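Local coordinates for probable quinone reductase Qor (NADPH:quinone reductase) (Zeta-crystallin homolog protein) (Mycobacterium tuberculosis, PDB 4RVU), which binds NADPH and probably passes its electrons to quinone substrates, at residues V92-N97 against A126-L131; T132-L137 against S284-E289; S139-K144 against G216-Y221; G159-Q164 against E297-A302. All coordinates share one frame; numbering follows the deposited sequence.

From the N terminus, interaction 1 comes first: it closes a short loop between the end of strand 90-93, in the GroES-like part, and helix 120-140. Further along the same helix, interaction 2 reaches forward to helix 280-295 and closes a long loop that takes in much of the Rossmann-type part. Interaction 3 nests inside that loop and ties the end of helix 120-140 and the turn after it to strand 217-222. Interaction 4, from helix 157-168 to the loop before strand 303-308, crosses both 2 and 3. Helix 120-140 serves interactions 1 to 3, and NADPH touches the first two; Ile161 of interaction 4 packs against this helix.

Interaction 1 (V92-N97 against A126-L131); sequences VSASAN and ALLKGL. With NDP (NADPH dihydro-nicotinamide-adenine-dinucleotide phosphate), chain E.
Leu127 and Leu128 of helix 120-140 pack against Val92 and Ala94, where strand 90-93 runs out into a loop. Leu127 is the side chain to follow. Its CB lies 3.8 Å from Val92 CG2. With CG anti to the backbone N (chi1 -169°), the branch is carried across to the strand, and CD2 settles on the backbone there, 3.5 Å from Ser93 CA and also 3.5 Å from Ala94 N. The same methyl is 4.0 Å from Val92 CG1, so the two branched side chains clasp each other at an angle.

Next along, the methyl of Ala94 points at the helix and rests 3.6 Å from Leu128 CB. Leu128 then divides its branches: CD1 stays beside Ala94, 3.8 Å from Ala94 O, while CD2 turns to the cofactor and touches C5N of the nicotinamide ring of NADPH at 3.5 Å. Behind the strand, Ser93 OG accepts from Ser95 N in an ST turn and also bonds to Leu110 O. Glu66, which lies outside helix 120-140, takes the N-H of Leu128 and forms a salt bridge with Lys129 NZ.

No hydrogen bond crosses between the two segments. The contact is buried and apolar and rests on van der Waals packing, and through Leu128 it joins the GroES-like part to one side of the nicotinamide pocket.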
# COMPACT_ATOMS: atom_id res chain seq x y z
N VAL A 92 8.33 22.57 -21.39
CA VAL A 92 7.46 21.41 -21.48
C VAL A 92 6.71 21.26 -20.16
O VAL A 92 7.26 21.52 -19.09
CB VAL A 92 8.25 20.13 -21.87
CG1 VAL A 92 9.34 19.82 -20.85
CG2 VAL A 92 7.31 18.94 -22.06
N SER A 93 5.44 20.88 -20.25
CA SER A 93 4.61 20.69 -19.06
C SER A 93 3.72 19.49 -19.26
O SER A 93 3.37 19.15 -20.40
CB SER A 93 3.75 21.93 -18.79
OG SER A 93 3.02 21.80 -17.57
N ALA A 94 3.38 18.84 -18.16
CA ALA A 94 2.45 17.72 -18.15
C ALA A 94 1.17 18.15 -17.44
O ALA A 94 0.31 17.32 -17.17
CB ALA A 94 3.07 16.54 -17.42
N SER A 95 1.06 19.45 -17.17
CA SER A 95 -0.04 19.98 -16.36
C SER A 95 -0.75 21.13 -17.05
O SER A 95 -1.33 21.98 -16.39
CB SER A 95 0.51 20.45 -15.02
OG SER A 95 1.15 19.39 -14.34
N ALA A 96 -0.71 21.14 -18.38
CA ALA A 96 -1.29 22.23 -19.16
C ALA A 96 -2.80 22.11 -19.22
O ALA A 96 -3.37 21.04 -18.97
CB ALA A 96 -0.68 22.24 -20.57
N ASN A 97 -3.46 23.22 -19.56
CA ASN A 97 -4.89 23.22 -19.83
C ASN A 97 -5.10 23.34 -21.33
O ASN A 97 -4.62 24.30 -21.94
CB ASN A 97 -5.56 24.41 -19.14
CG ASN A 97 -7.08 24.36 -19.24
OD1 ASN A 97 -7.68 23.29 -19.22
ND2 ASN A 97 -7.70 25.54 -19.33
N ALA A 126 8.41 12.58 -23.45
CA ALA A 126 9.14 12.16 -22.26
C ALA A 126 8.58 12.65 -20.93
O ALA A 126 8.64 11.93 -19.94
CB ALA A 126 10.61 12.57 -22.37
N LEU A 127 8.05 13.87 -20.89
CA LEU A 127 7.77 14.50 -19.58
C LEU A 127 6.71 13.84 -18.71
O LEU A 127 7.02 13.41 -17.60
CB LEU A 127 7.48 16.00 -19.71
CG LEU A 127 7.47 16.65 -18.31
CD1 LEU A 127 8.89 16.72 -17.72
CD2 LEU A 127 6.80 18.03 -18.28
N LEU A 128 5.46 13.79 -19.16
CA LEU A 128 4.41 13.23 -18.29
C LEU A 128 4.73 11.79 -17.93
O LEU A 128 4.66 11.40 -16.76
CB LEU A 128 3.02 13.30 -18.97
CG LEU A 128 1.82 13.03 -18.04
CD1 LEU A 128 0.57 13.76 -18.54
CD2 LEU A 128 1.52 11.54 -17.91
N LYS A 129 5.09 11.00 -18.93
CA LYS A 129 5.35 9.59 -18.69
C LYS A 129 6.66 9.37 -17.92
O LYS A 129 6.77 8.45 -17.10
CB LYS A 129 5.34 8.84 -20.02
CG LYS A 129 3.97 8.85 -20.71
CD LYS A 129 4.15 8.36 -22.15
CE LYS A 129 3.22 9.03 -23.15
NZ LYS A 129 3.17 10.54 -23.11
N GLY A 130 7.66 10.22 -18.18
CA GLY A 130 8.93 10.15 -17.47
C GLY A 130 8.85 10.56 -16.01
O GLY A 130 9.51 9.95 -15.15
N LEU A 131 8.06 11.59 -15.72
CA LEU A 131 7.80 11.99 -14.33
C LEU A 131 7.09 10.86 -13.62
O LEU A 131 7.32 10.60 -12.43
CB LEU A 131 6.95 13.28 -14.26
CG LEU A 131 7.56 14.60 -14.74
CD1 LEU A 131 6.48 15.69 -14.82
CD2 LEU A 131 8.68 15.04 -13.80
PA NDP E . 0.65 3.08 -23.24
O1A NDP E . 1.53 3.71 -24.28
O2A NDP E . 1.25 2.13 -22.24
O5B NDP E . -0.57 2.34 -23.99
C5B NDP E . -1.39 1.42 -23.28
C4B NDP E . -0.82 0.03 -23.48
O4B NDP E . -1.40 -0.91 -22.58
C3B NDP E . -1.12 -0.50 -24.87
O3B NDP E . -0.12 -0.12 -25.82
C2B NDP E . -1.18 -2.00 -24.68
O2B NDP E . 0.07 -2.59 -25.01
C1B NDP E . -1.47 -2.20 -23.20
N9A NDP E . -2.83 -2.77 -23.10
C8A NDP E . -3.15 -3.95 -22.55
N7A NDP E . -4.48 -4.19 -22.64
C5A NDP E . -5.04 -3.13 -23.25
C6A NDP E . -6.41 -2.74 -23.66
N6A NDP E . -7.46 -3.54 -23.42
N1A NDP E . -6.56 -1.55 -24.29
C2A NDP E . -5.51 -0.75 -24.54
N3A NDP E . -4.24 -1.04 -24.19
C4A NDP E . -3.95 -2.20 -23.56
O3 NDP E . -0.11 4.25 -22.46
PN NDP E . 0.67 5.33 -21.58
O1N NDP E . 2.14 5.02 -21.62
O2N NDP E . 0.16 6.69 -21.97
O5D NDP E . 0.14 5.01 -20.09
C5D NDP E . 0.35 3.73 -19.51
C4D NDP E . -0.67 3.50 -18.40
O4D NDP E . -0.31 4.25 -17.25
C3D NDP E . -2.05 3.98 -18.81
O3D NDP E . -3.01 3.06 -18.29
C2D NDP E . -2.21 5.32 -18.14
O2D NDP E . -3.58 5.55 -17.81
C1D NDP E . -1.35 5.16 -16.89
N1N NDP E . -0.75 6.40 -16.41
C2N NDP E . -0.88 6.70 -15.11
C3N NDP E . -0.32 7.85 -14.57
C7N NDP E . -0.51 8.13 -13.11
O7N NDP E . 0.03 9.11 -12.61
N7N NDP E . -1.27 7.30 -12.39
C4N NDP E . 0.47 8.81 -15.42
C5N NDP E . 0.55 8.36 -16.81
C6N NDP E . -0.05 7.18 -17.24
P2B NDP E . 0.19 -4.18 -25.22
O1X NDP E . -1.12 -4.72 -24.73
O2X NDP E . 0.41 -4.35 -26.69
O3X NDP E . 1.38 -4.57 -24.39

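Interaction 2 (T132-L137 against S284-E289); sequences TAHYLL and SWRAAE. With NDP (NADPH dihydro-nicotinamide-adenine-dinucleotide phosphate), chain E.
Helices 120-140 and 280-295 cross nearly at right angles here: the axes of the two short segments pass 9.7 Å apart at 103°, and the CA atoms of His134 and Arg286 are the nearest pair. His134 does most of the work. Its chi1 of -176° swings the imidazole away from the backbone N and directs it toward the other helix, where both nitrogens find partners in the ring plane. Arg286 NH2 donates to His134 ND1 at 3.0 Å, and His134 NE2 donates to Glu289 OE1 at 2.7 Å, meeting that oxygen from above the carboxylate plane. These bonds fix the ring's rotation. Its CE1 edge points at the face of Trp285 in a T-shaped stack, planes at 89°, while Arg286 CA sits 4.1 Å over the centre of one imidazole face.

The guanidinium of Arg286 lies between Tyr135 CB on one face and Trp285 CZ3 on the other; Arg286 NE is held by Phe276 O and NH1 by Glu282. Tyr135 OH donates to O7N of the NADPH carboxamide at 2.7 Å. Beyond the pair, helix 157-168 packs on helix 120-140 through Ala133 and Leu137.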
# COMPACT_ATOMS: atom_id res chain seq x y z
N THR A 132 6.22 10.16 -14.35
CA THR A 132 5.50 9.03 -13.77
C THR A 132 6.46 7.87 -13.48
O THR A 132 6.42 7.32 -12.39
CB THR A 132 4.37 8.57 -14.69
OG1 THR A 132 3.45 9.66 -14.86
CG2 THR A 132 3.64 7.38 -14.09
N ALA A 133 7.31 7.51 -14.43
CA ALA A 133 8.31 6.48 -14.17
C ALA A 133 9.19 6.87 -12.99
O ALA A 133 9.51 6.04 -12.14
CB ALA A 133 9.15 6.21 -15.42
N HIS A 134 9.57 8.15 -12.91
CA HIS A 134 10.40 8.60 -11.80
C HIS A 134 9.73 8.35 -10.46
O HIS A 134 10.32 7.74 -9.57
CB HIS A 134 10.73 10.09 -11.91
CG HIS A 134 11.67 10.58 -10.85
ND1 HIS A 134 11.24 10.99 -9.61
CD2 HIS A 134 13.02 10.69 -10.84
CE1 HIS A 134 12.28 11.35 -8.88
NE2 HIS A 134 13.38 11.18 -9.60
N TYR A 135 8.49 8.82 -10.29
CA TYR A 135 7.86 8.68 -8.98
C TYR A 135 7.58 7.21 -8.67
O TYR A 135 7.65 6.78 -7.51
CB TYR A 135 6.62 9.61 -8.82
CG TYR A 135 5.27 9.13 -9.36
CD1 TYR A 135 4.61 8.05 -8.78
CD2 TYR A 135 4.63 9.83 -10.38
CE1 TYR A 135 3.39 7.62 -9.25
CE2 TYR A 135 3.39 9.42 -10.85
CZ TYR A 135 2.78 8.31 -10.27
OH TYR A 135 1.54 7.89 -10.71
N LEU A 136 7.30 6.43 -9.70
CA LEU A 136 7.05 5.00 -9.51
C LEU A 136 8.30 4.28 -9.00
O LEU A 136 8.21 3.44 -8.09
CB LEU A 136 6.54 4.35 -10.80
CG LEU A 136 5.08 4.60 -11.19
CD1 LEU A 136 4.76 4.06 -12.59
CD2 LEU A 136 4.10 4.04 -10.15
N LEU A 137 9.46 4.62 -9.56
CA LEU A 137 10.73 3.95 -9.24
C LEU A 137 11.48 4.55 -8.06
O LEU A 137 12.34 3.89 -7.48
CB LEU A 137 11.66 3.98 -10.45
CG LEU A 137 11.22 3.16 -11.65
CD1 LEU A 137 12.09 3.50 -12.85
CD2 LEU A 137 11.33 1.69 -11.34
N SER A 284 10.32 20.19 -10.05
CA SER A 284 11.62 20.52 -10.63
C SER A 284 12.65 19.44 -10.36
O SER A 284 13.51 19.18 -11.19
CB SER A 284 12.12 21.87 -10.14
OG SER A 284 11.40 22.93 -10.75
N TRP A 285 12.56 18.83 -9.18
CA TRP A 285 13.46 17.75 -8.80
C TRP A 285 13.29 16.55 -9.72
O TRP A 285 14.27 16.03 -10.26
CB TRP A 285 13.23 17.37 -7.33
CG TRP A 285 13.82 16.05 -6.96
CD1 TRP A 285 15.13 15.67 -7.05
CD2 TRP A 285 13.12 14.92 -6.41
NE1 TRP A 285 15.29 14.38 -6.61
CE2 TRP A 285 14.07 13.90 -6.20
CE3 TRP A 285 11.79 14.68 -6.07
CZ2 TRP A 285 13.72 12.65 -5.68
CZ3 TRP A 285 11.44 13.44 -5.55
CH2 TRP A 285 12.40 12.44 -5.36
N ARG A 286 12.05 16.10 -9.89
CA ARG A 286 11.77 14.97 -10.77
C ARG A 286 12.12 15.26 -12.24
O ARG A 286 12.67 14.41 -12.94
CB ARG A 286 10.30 14.55 -10.66
CG ARG A 286 9.87 14.20 -9.22
CD ARG A 286 8.58 13.38 -9.20
NE ARG A 286 8.06 13.24 -7.84
CZ ARG A 286 8.41 12.29 -6.98
NH1 ARG A 286 7.87 12.26 -5.77
NH2 ARG A 286 9.29 11.36 -7.33
N ALA A 287 11.78 16.46 -12.70
CA ALA A 287 12.06 16.83 -14.09
C ALA A 287 13.57 16.84 -14.34
O ALA A 287 14.05 16.36 -15.37
CB ALA A 287 11.45 18.18 -14.41
N ALA A 288 14.32 17.38 -13.39
CA ALA A 288 15.79 17.39 -13.50
C ALA A 288 16.40 15.99 -13.51
O ALA A 288 17.29 15.71 -14.31
CB ALA A 288 16.39 18.25 -12.38
N GLU A 289 15.93 15.10 -12.62
CA GLU A 289 16.43 13.73 -12.63
C GLU A 289 16.06 13.03 -13.95
O GLU A 289 16.84 12.24 -14.47
CB GLU A 289 15.94 12.92 -11.41
CG GLU A 289 16.35 13.52 -10.06
CD GLU A 289 16.56 12.46 -8.96
OE1 GLU A 289 15.97 11.36 -9.03
OE2 GLU A 289 17.33 12.75 -8.01
PA NDP E . 0.65 3.08 -23.24
O1A NDP E . 1.53 3.71 -24.28
O2A NDP E . 1.25 2.13 -22.24
O5B NDP E . -0.57 2.34 -23.99
C5B NDP E . -1.39 1.42 -23.28
C4B NDP E . -0.82 0.03 -23.48
O4B NDP E . -1.40 -0.91 -22.58
C3B NDP E . -1.12 -0.50 -24.87
O3B NDP E . -0.12 -0.12 -25.82
C2B NDP E . -1.18 -2.00 -24.68
O2B NDP E . 0.07 -2.59 -25.01
C1B NDP E . -1.47 -2.20 -23.20
N9A NDP E . -2.83 -2.77 -23.10
C8A NDP E . -3.15 -3.95 -22.55
N7A NDP E . -4.48 -4.19 -22.64
C5A NDP E . -5.04 -3.13 -23.25
C6A NDP E . -6.41 -2.74 -23.66
N6A NDP E . -7.46 -3.54 -23.42
N1A NDP E . -6.56 -1.55 -24.29
C2A NDP E . -5.51 -0.75 -24.54
N3A NDP E . -4.24 -1.04 -24.19
C4A NDP E . -3.95 -2.20 -23.56
O3 NDP E . -0.11 4.25 -22.46
PN NDP E . 0.67 5.33 -21.58
O1N NDP E . 2.14 5.02 -21.62
O2N NDP E . 0.16 6.69 -21.97
O5D NDP E . 0.14 5.01 -20.09
C5D NDP E . 0.35 3.73 -19.51
C4D NDP E . -0.67 3.50 -18.40
O4D NDP E . -0.31 4.25 -17.25
C3D NDP E . -2.05 3.98 -18.81
O3D NDP E . -3.01 3.06 -18.29
C2D NDP E . -2.21 5.32 -18.14
O2D NDP E . -3.58 5.55 -17.81
C1D NDP E . -1.35 5.16 -16.89
N1N NDP E . -0.75 6.40 -16.41
C2N NDP E . -0.88 6.70 -15.11
C3N NDP E . -0.32 7.85 -14.57
C7N NDP E . -0.51 8.13 -13.11
O7N NDP E . 0.03 9.11 -12.61
N7N NDP E . -1.27 7.30 -12.39
C4N NDP E . 0.47 8.81 -15.42
C5N NDP E . 0.55 8.36 -16.81
C6N NDP E . -0.05 7.18 -17.24
P2B NDP E . 0.19 -4.18 -25.22
O1X NDP E . -1.12 -4.72 -24.73
O2X NDP E . 0.41 -4.35 -26.69
O3X NDP E . 1.38 -4.57 -24.39

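Interaction 3 (S139-K144 against G216-Y221); sequences SVYPVK and GVQAVY
Tyr141, the first residue past the end of helix 120-140, makes the apolar contact with Ala219 on strand 217-222. A chi1 of 172° turns the Tyr141 ring away from its backbone N and lays it along the strand, with CD2 3.5 Å from Ala219 CB.

Polar atoms add van der Waals contacts. At the far end of the ring, Tyr141 OH comes within 3.4 Å of Gln218 CB, and Gln218 O lies over one ring face, offset toward the rim. Val143 CG1 touches Tyr221 OH at 3.5 Å, at the edge of that ring. Tyr141 and Tyr221 cross at about a right angle, with the hydroxyl of Tyr221 in the plane of the Tyr141 ring, 3.7 Å from Tyr141 CD2. That hydroxyl also stands 3.1 Å from Tyr141 O, but its hydrogen bond goes to Leu136 O, within helix 120-140.

Three polar side chains turn to Asp147 and Thr148: Tyr141 OH bonds to Asp147, which also forms a salt bridge with Lys144, and Gln218 OE1 accepts from Thr148 N. Lys144 NZ donates weakly to Tyr141 OH at 3.2 Å. The two segments thus meet by van der Waals contact, with no hydrogen bond between them, while each tyrosine hydroxyl is anchored by a residue from outside the pair.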
# COMPACT_ATOMS: atom_id res chain seq x y z
N SER A 139 9.82 6.75 -5.53
CA SER A 139 8.95 7.18 -4.43
C SER A 139 7.91 6.15 -4.02
O SER A 139 7.76 5.84 -2.83
CB SER A 139 8.26 8.51 -4.78
OG SER A 139 9.21 9.53 -5.00
N VAL A 140 7.16 5.63 -4.99
CA VAL A 140 6.13 4.63 -4.67
C VAL A 140 6.75 3.32 -4.17
O VAL A 140 6.39 2.82 -3.09
CB VAL A 140 5.19 4.39 -5.87
CG1 VAL A 140 4.32 3.17 -5.63
CG2 VAL A 140 4.31 5.62 -6.11
N TYR A 141 7.67 2.77 -4.94
CA TYR A 141 8.52 1.70 -4.46
C TYR A 141 9.94 2.04 -4.88
O TYR A 141 10.25 2.01 -6.07
CB TYR A 141 8.11 0.32 -5.00
CG TYR A 141 9.15 -0.71 -4.61
CD1 TYR A 141 9.26 -1.14 -3.30
CD2 TYR A 141 10.08 -1.17 -5.53
CE1 TYR A 141 10.25 -2.05 -2.91
CE2 TYR A 141 11.07 -2.07 -5.16
CZ TYR A 141 11.15 -2.50 -3.85
OH TYR A 141 12.13 -3.39 -3.49
N PRO A 142 10.80 2.38 -3.92
CA PRO A 142 12.16 2.79 -4.28
C PRO A 142 13.01 1.58 -4.66
O PRO A 142 13.54 0.91 -3.76
CB PRO A 142 12.70 3.45 -3.00
CG PRO A 142 11.58 3.30 -1.94
CD PRO A 142 10.62 2.29 -2.46
N VAL A 143 13.14 1.32 -5.96
CA VAL A 143 13.87 0.14 -6.41
C VAL A 143 15.33 0.21 -5.97
O VAL A 143 15.90 1.29 -5.85
CB VAL A 143 13.78 -0.06 -7.93
CG1 VAL A 143 12.31 -0.32 -8.36
CG2 VAL A 143 14.38 1.14 -8.68
N LYS A 144 15.92 -0.96 -5.71
CA LYS A 144 17.32 -1.02 -5.35
C LYS A 144 17.99 -2.06 -6.24
O LYS A 144 17.32 -2.94 -6.80
CB LYS A 144 17.48 -1.39 -3.88
CG LYS A 144 16.74 -2.65 -3.51
CD LYS A 144 16.79 -2.90 -2.00
CE LYS A 144 16.20 -4.27 -1.66
NZ LYS A 144 14.74 -4.35 -1.99
N GLY A 216 9.07 -14.44 -6.31
CA GLY A 216 8.18 -13.41 -6.79
C GLY A 216 8.95 -12.11 -6.93
O GLY A 216 10.13 -12.04 -6.54
N VAL A 217 8.30 -11.08 -7.46
CA VAL A 217 8.94 -9.79 -7.69
C VAL A 217 8.79 -8.82 -6.50
O VAL A 217 7.81 -8.88 -5.77
CB VAL A 217 8.43 -9.13 -9.00
CG1 VAL A 217 8.91 -9.92 -10.23
CG2 VAL A 217 6.91 -9.01 -8.98
N GLN A 218 9.77 -7.93 -6.31
CA GLN A 218 9.71 -6.97 -5.20
C GLN A 218 8.60 -5.93 -5.41
O GLN A 218 8.09 -5.34 -4.44
CB GLN A 218 11.06 -6.28 -4.99
CG GLN A 218 12.03 -7.06 -4.12
CD GLN A 218 12.53 -8.32 -4.79
OE1 GLN A 218 12.98 -8.29 -5.94
NE2 GLN A 218 12.45 -9.45 -4.08
N ALA A 219 8.24 -5.69 -6.67
CA ALA A 219 7.17 -4.75 -7.00
C ALA A 219 6.57 -5.08 -8.36
O ALA A 219 7.26 -5.57 -9.25
CB ALA A 219 7.69 -3.33 -6.98
N VAL A 220 5.28 -4.80 -8.52
CA VAL A 220 4.66 -4.85 -9.84
C VAL A 220 4.22 -3.45 -10.20
O VAL A 220 3.56 -2.78 -9.41
CB VAL A 220 3.41 -5.75 -9.84
CG1 VAL A 220 2.71 -5.65 -11.21
CG2 VAL A 220 3.79 -7.19 -9.53
N TYR A 221 4.58 -3.00 -11.40
CA TYR A 221 4.04 -1.76 -11.91
C TYR A 221 2.98 -2.10 -12.95
O TYR A 221 3.31 -2.51 -14.06
CB TYR A 221 5.17 -0.90 -12.50
CG TYR A 221 6.17 -0.49 -11.45
CD1 TYR A 221 5.87 0.52 -10.53
CD2 TYR A 221 7.42 -1.10 -11.35
CE1 TYR A 221 6.78 0.90 -9.55
CE2 TYR A 221 8.34 -0.71 -10.38
CZ TYR A 221 8.02 0.29 -9.49
OH TYR A 221 8.94 0.66 -8.54

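Interaction 4 (G159-Q164 against E297-A302); sequences GLILTQ and EAITVA
Helix 157-168 belongs to the Rossmann-type nucleotide-binding fold; a probable GxGxxG motif runs into it, its last glycine being Gly159, and one side of the helix meets the loop between helix 280-295 and strand 303-308. Gln164 makes the polar link. Extended beyond CG, it brings its amide against the backbone of Thr300: Thr300 N donates to Gln164 OE1 at 2.7 Å, and Gln164 NE2 donates to Thr300 O at 3.0 Å. Both bonds are fairly straight, though each donor comes from above the carbonyl plane it serves. The second N-H of NE2 turns back to Leu160 O, on the opposite face of that carbonyl from Gln164 N, so the amide is gripped by three bonds that hold its rotation.

Beside it, Gln164 CB packs on Ile299 CG2 at 3.8 Å. Alongside, Ile161 reaches the loop with two branches: CG2 touches Ile299 CD1, and CD1 touches Val301 CG2, both at 4.1 Å. Ile161 packs on Ala133 of helix 120-140 as well. At the helix-ward end of the loop, Glu297 closes helix 280-295 in a Schellman motif. One water bridges the segments there, donating to Gln164 O at 2.8 Å and to Ala298 O at 2.9 Å.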
# COMPACT_ATOMS: atom_id res chain seq x y z
N GLY A 159 5.84 2.19 -20.01
CA GLY A 159 6.53 0.91 -19.93
C GLY A 159 7.99 0.94 -20.35
O GLY A 159 8.85 0.40 -19.64
N LEU A 160 8.27 1.54 -21.50
CA LEU A 160 9.63 1.58 -22.01
C LEU A 160 10.52 2.44 -21.11
O LEU A 160 11.70 2.13 -20.92
CB LEU A 160 9.67 2.09 -23.45
CG LEU A 160 9.12 1.16 -24.53
CD1 LEU A 160 8.97 1.94 -25.84
CD2 LEU A 160 10.05 -0.03 -24.73
N ILE A 161 9.97 3.51 -20.54
CA ILE A 161 10.76 4.36 -19.66
C ILE A 161 11.06 3.64 -18.34
O ILE A 161 12.20 3.68 -17.85
CB ILE A 161 10.09 5.74 -19.41
CG1 ILE A 161 9.95 6.51 -20.73
CG2 ILE A 161 10.95 6.58 -18.46
CD1 ILE A 161 9.17 7.83 -20.61
N LEU A 162 10.04 2.99 -17.78
CA LEU A 162 10.23 2.19 -16.56
C LEU A 162 11.32 1.15 -16.76
O LEU A 162 12.20 0.97 -15.91
CB LEU A 162 8.92 1.51 -16.13
CG LEU A 162 7.91 2.38 -15.41
CD1 LEU A 162 6.56 1.68 -15.30
CD2 LEU A 162 8.42 2.75 -14.01
N THR A 163 11.27 0.47 -17.90
CA THR A 163 12.17 -0.65 -18.17
C THR A 163 13.61 -0.17 -18.27
O THR A 163 14.49 -0.70 -17.59
CB THR A 163 11.74 -1.39 -19.43
OG1 THR A 163 10.42 -1.92 -19.22
CG2 THR A 163 12.70 -2.52 -19.77
N GLN A 164 13.83 0.87 -19.07
CA GLN A 164 15.17 1.42 -19.22
C GLN A 164 15.72 1.93 -17.92
O GLN A 164 16.88 1.66 -17.57
CB GLN A 164 15.17 2.55 -20.24
CG GLN A 164 14.82 2.12 -21.65
CD GLN A 164 14.81 3.31 -22.58
OE1 GLN A 164 15.87 3.77 -23.02
NE2 GLN A 164 13.63 3.83 -22.87
N GLU A 297 22.07 9.05 -21.26
CA GLU A 297 21.59 7.88 -21.99
C GLU A 297 21.33 6.70 -21.05
O GLU A 297 21.34 5.54 -21.48
CB GLU A 297 22.55 7.49 -23.13
CG GLU A 297 22.65 8.55 -24.22
CD GLU A 297 23.50 8.11 -25.41
OE1 GLU A 297 24.70 8.45 -25.43
OE2 GLU A 297 22.98 7.43 -26.31
N ALA A 298 21.08 7.01 -19.78
CA ALA A 298 20.52 6.03 -18.85
C ALA A 298 19.18 5.57 -19.40
O ALA A 298 18.80 4.40 -19.27
CB ALA A 298 20.34 6.64 -17.47
N ILE A 299 18.45 6.51 -20.00
CA ILE A 299 17.27 6.18 -20.78
C ILE A 299 17.32 6.93 -22.10
O ILE A 299 18.01 7.96 -22.21
CB ILE A 299 15.95 6.54 -20.06
CG1 ILE A 299 15.74 8.06 -20.02
CG2 ILE A 299 15.88 5.91 -18.65
CD1 ILE A 299 14.43 8.48 -19.37
N THR A 300 16.61 6.41 -23.09
CA THR A 300 16.43 7.10 -24.36
C THR A 300 14.95 7.05 -24.71
O THR A 300 14.39 5.98 -24.89
CB THR A 300 17.26 6.45 -25.49
OG1 THR A 300 18.66 6.57 -25.19
CG2 THR A 300 16.98 7.13 -26.85
N VAL A 301 14.31 8.22 -24.79
CA VAL A 301 12.88 8.27 -25.08
C VAL A 301 12.68 8.47 -26.56
O VAL A 301 12.94 9.55 -27.09
CB VAL A 301 12.18 9.40 -24.31
CG1 VAL A 301 10.69 9.41 -24.65
CG2 VAL A 301 12.39 9.22 -22.80
N ALA A 302 12.22 7.42 -27.24
CA ALA A 302 12.03 7.49 -28.69
C ALA A 302 10.66 8.09 -28.97
O ALA A 302 9.75 8.00 -28.14
CB ALA A 302 12.14 6.11 -29.31
O HOH W 1 19.02 1.50 -19.33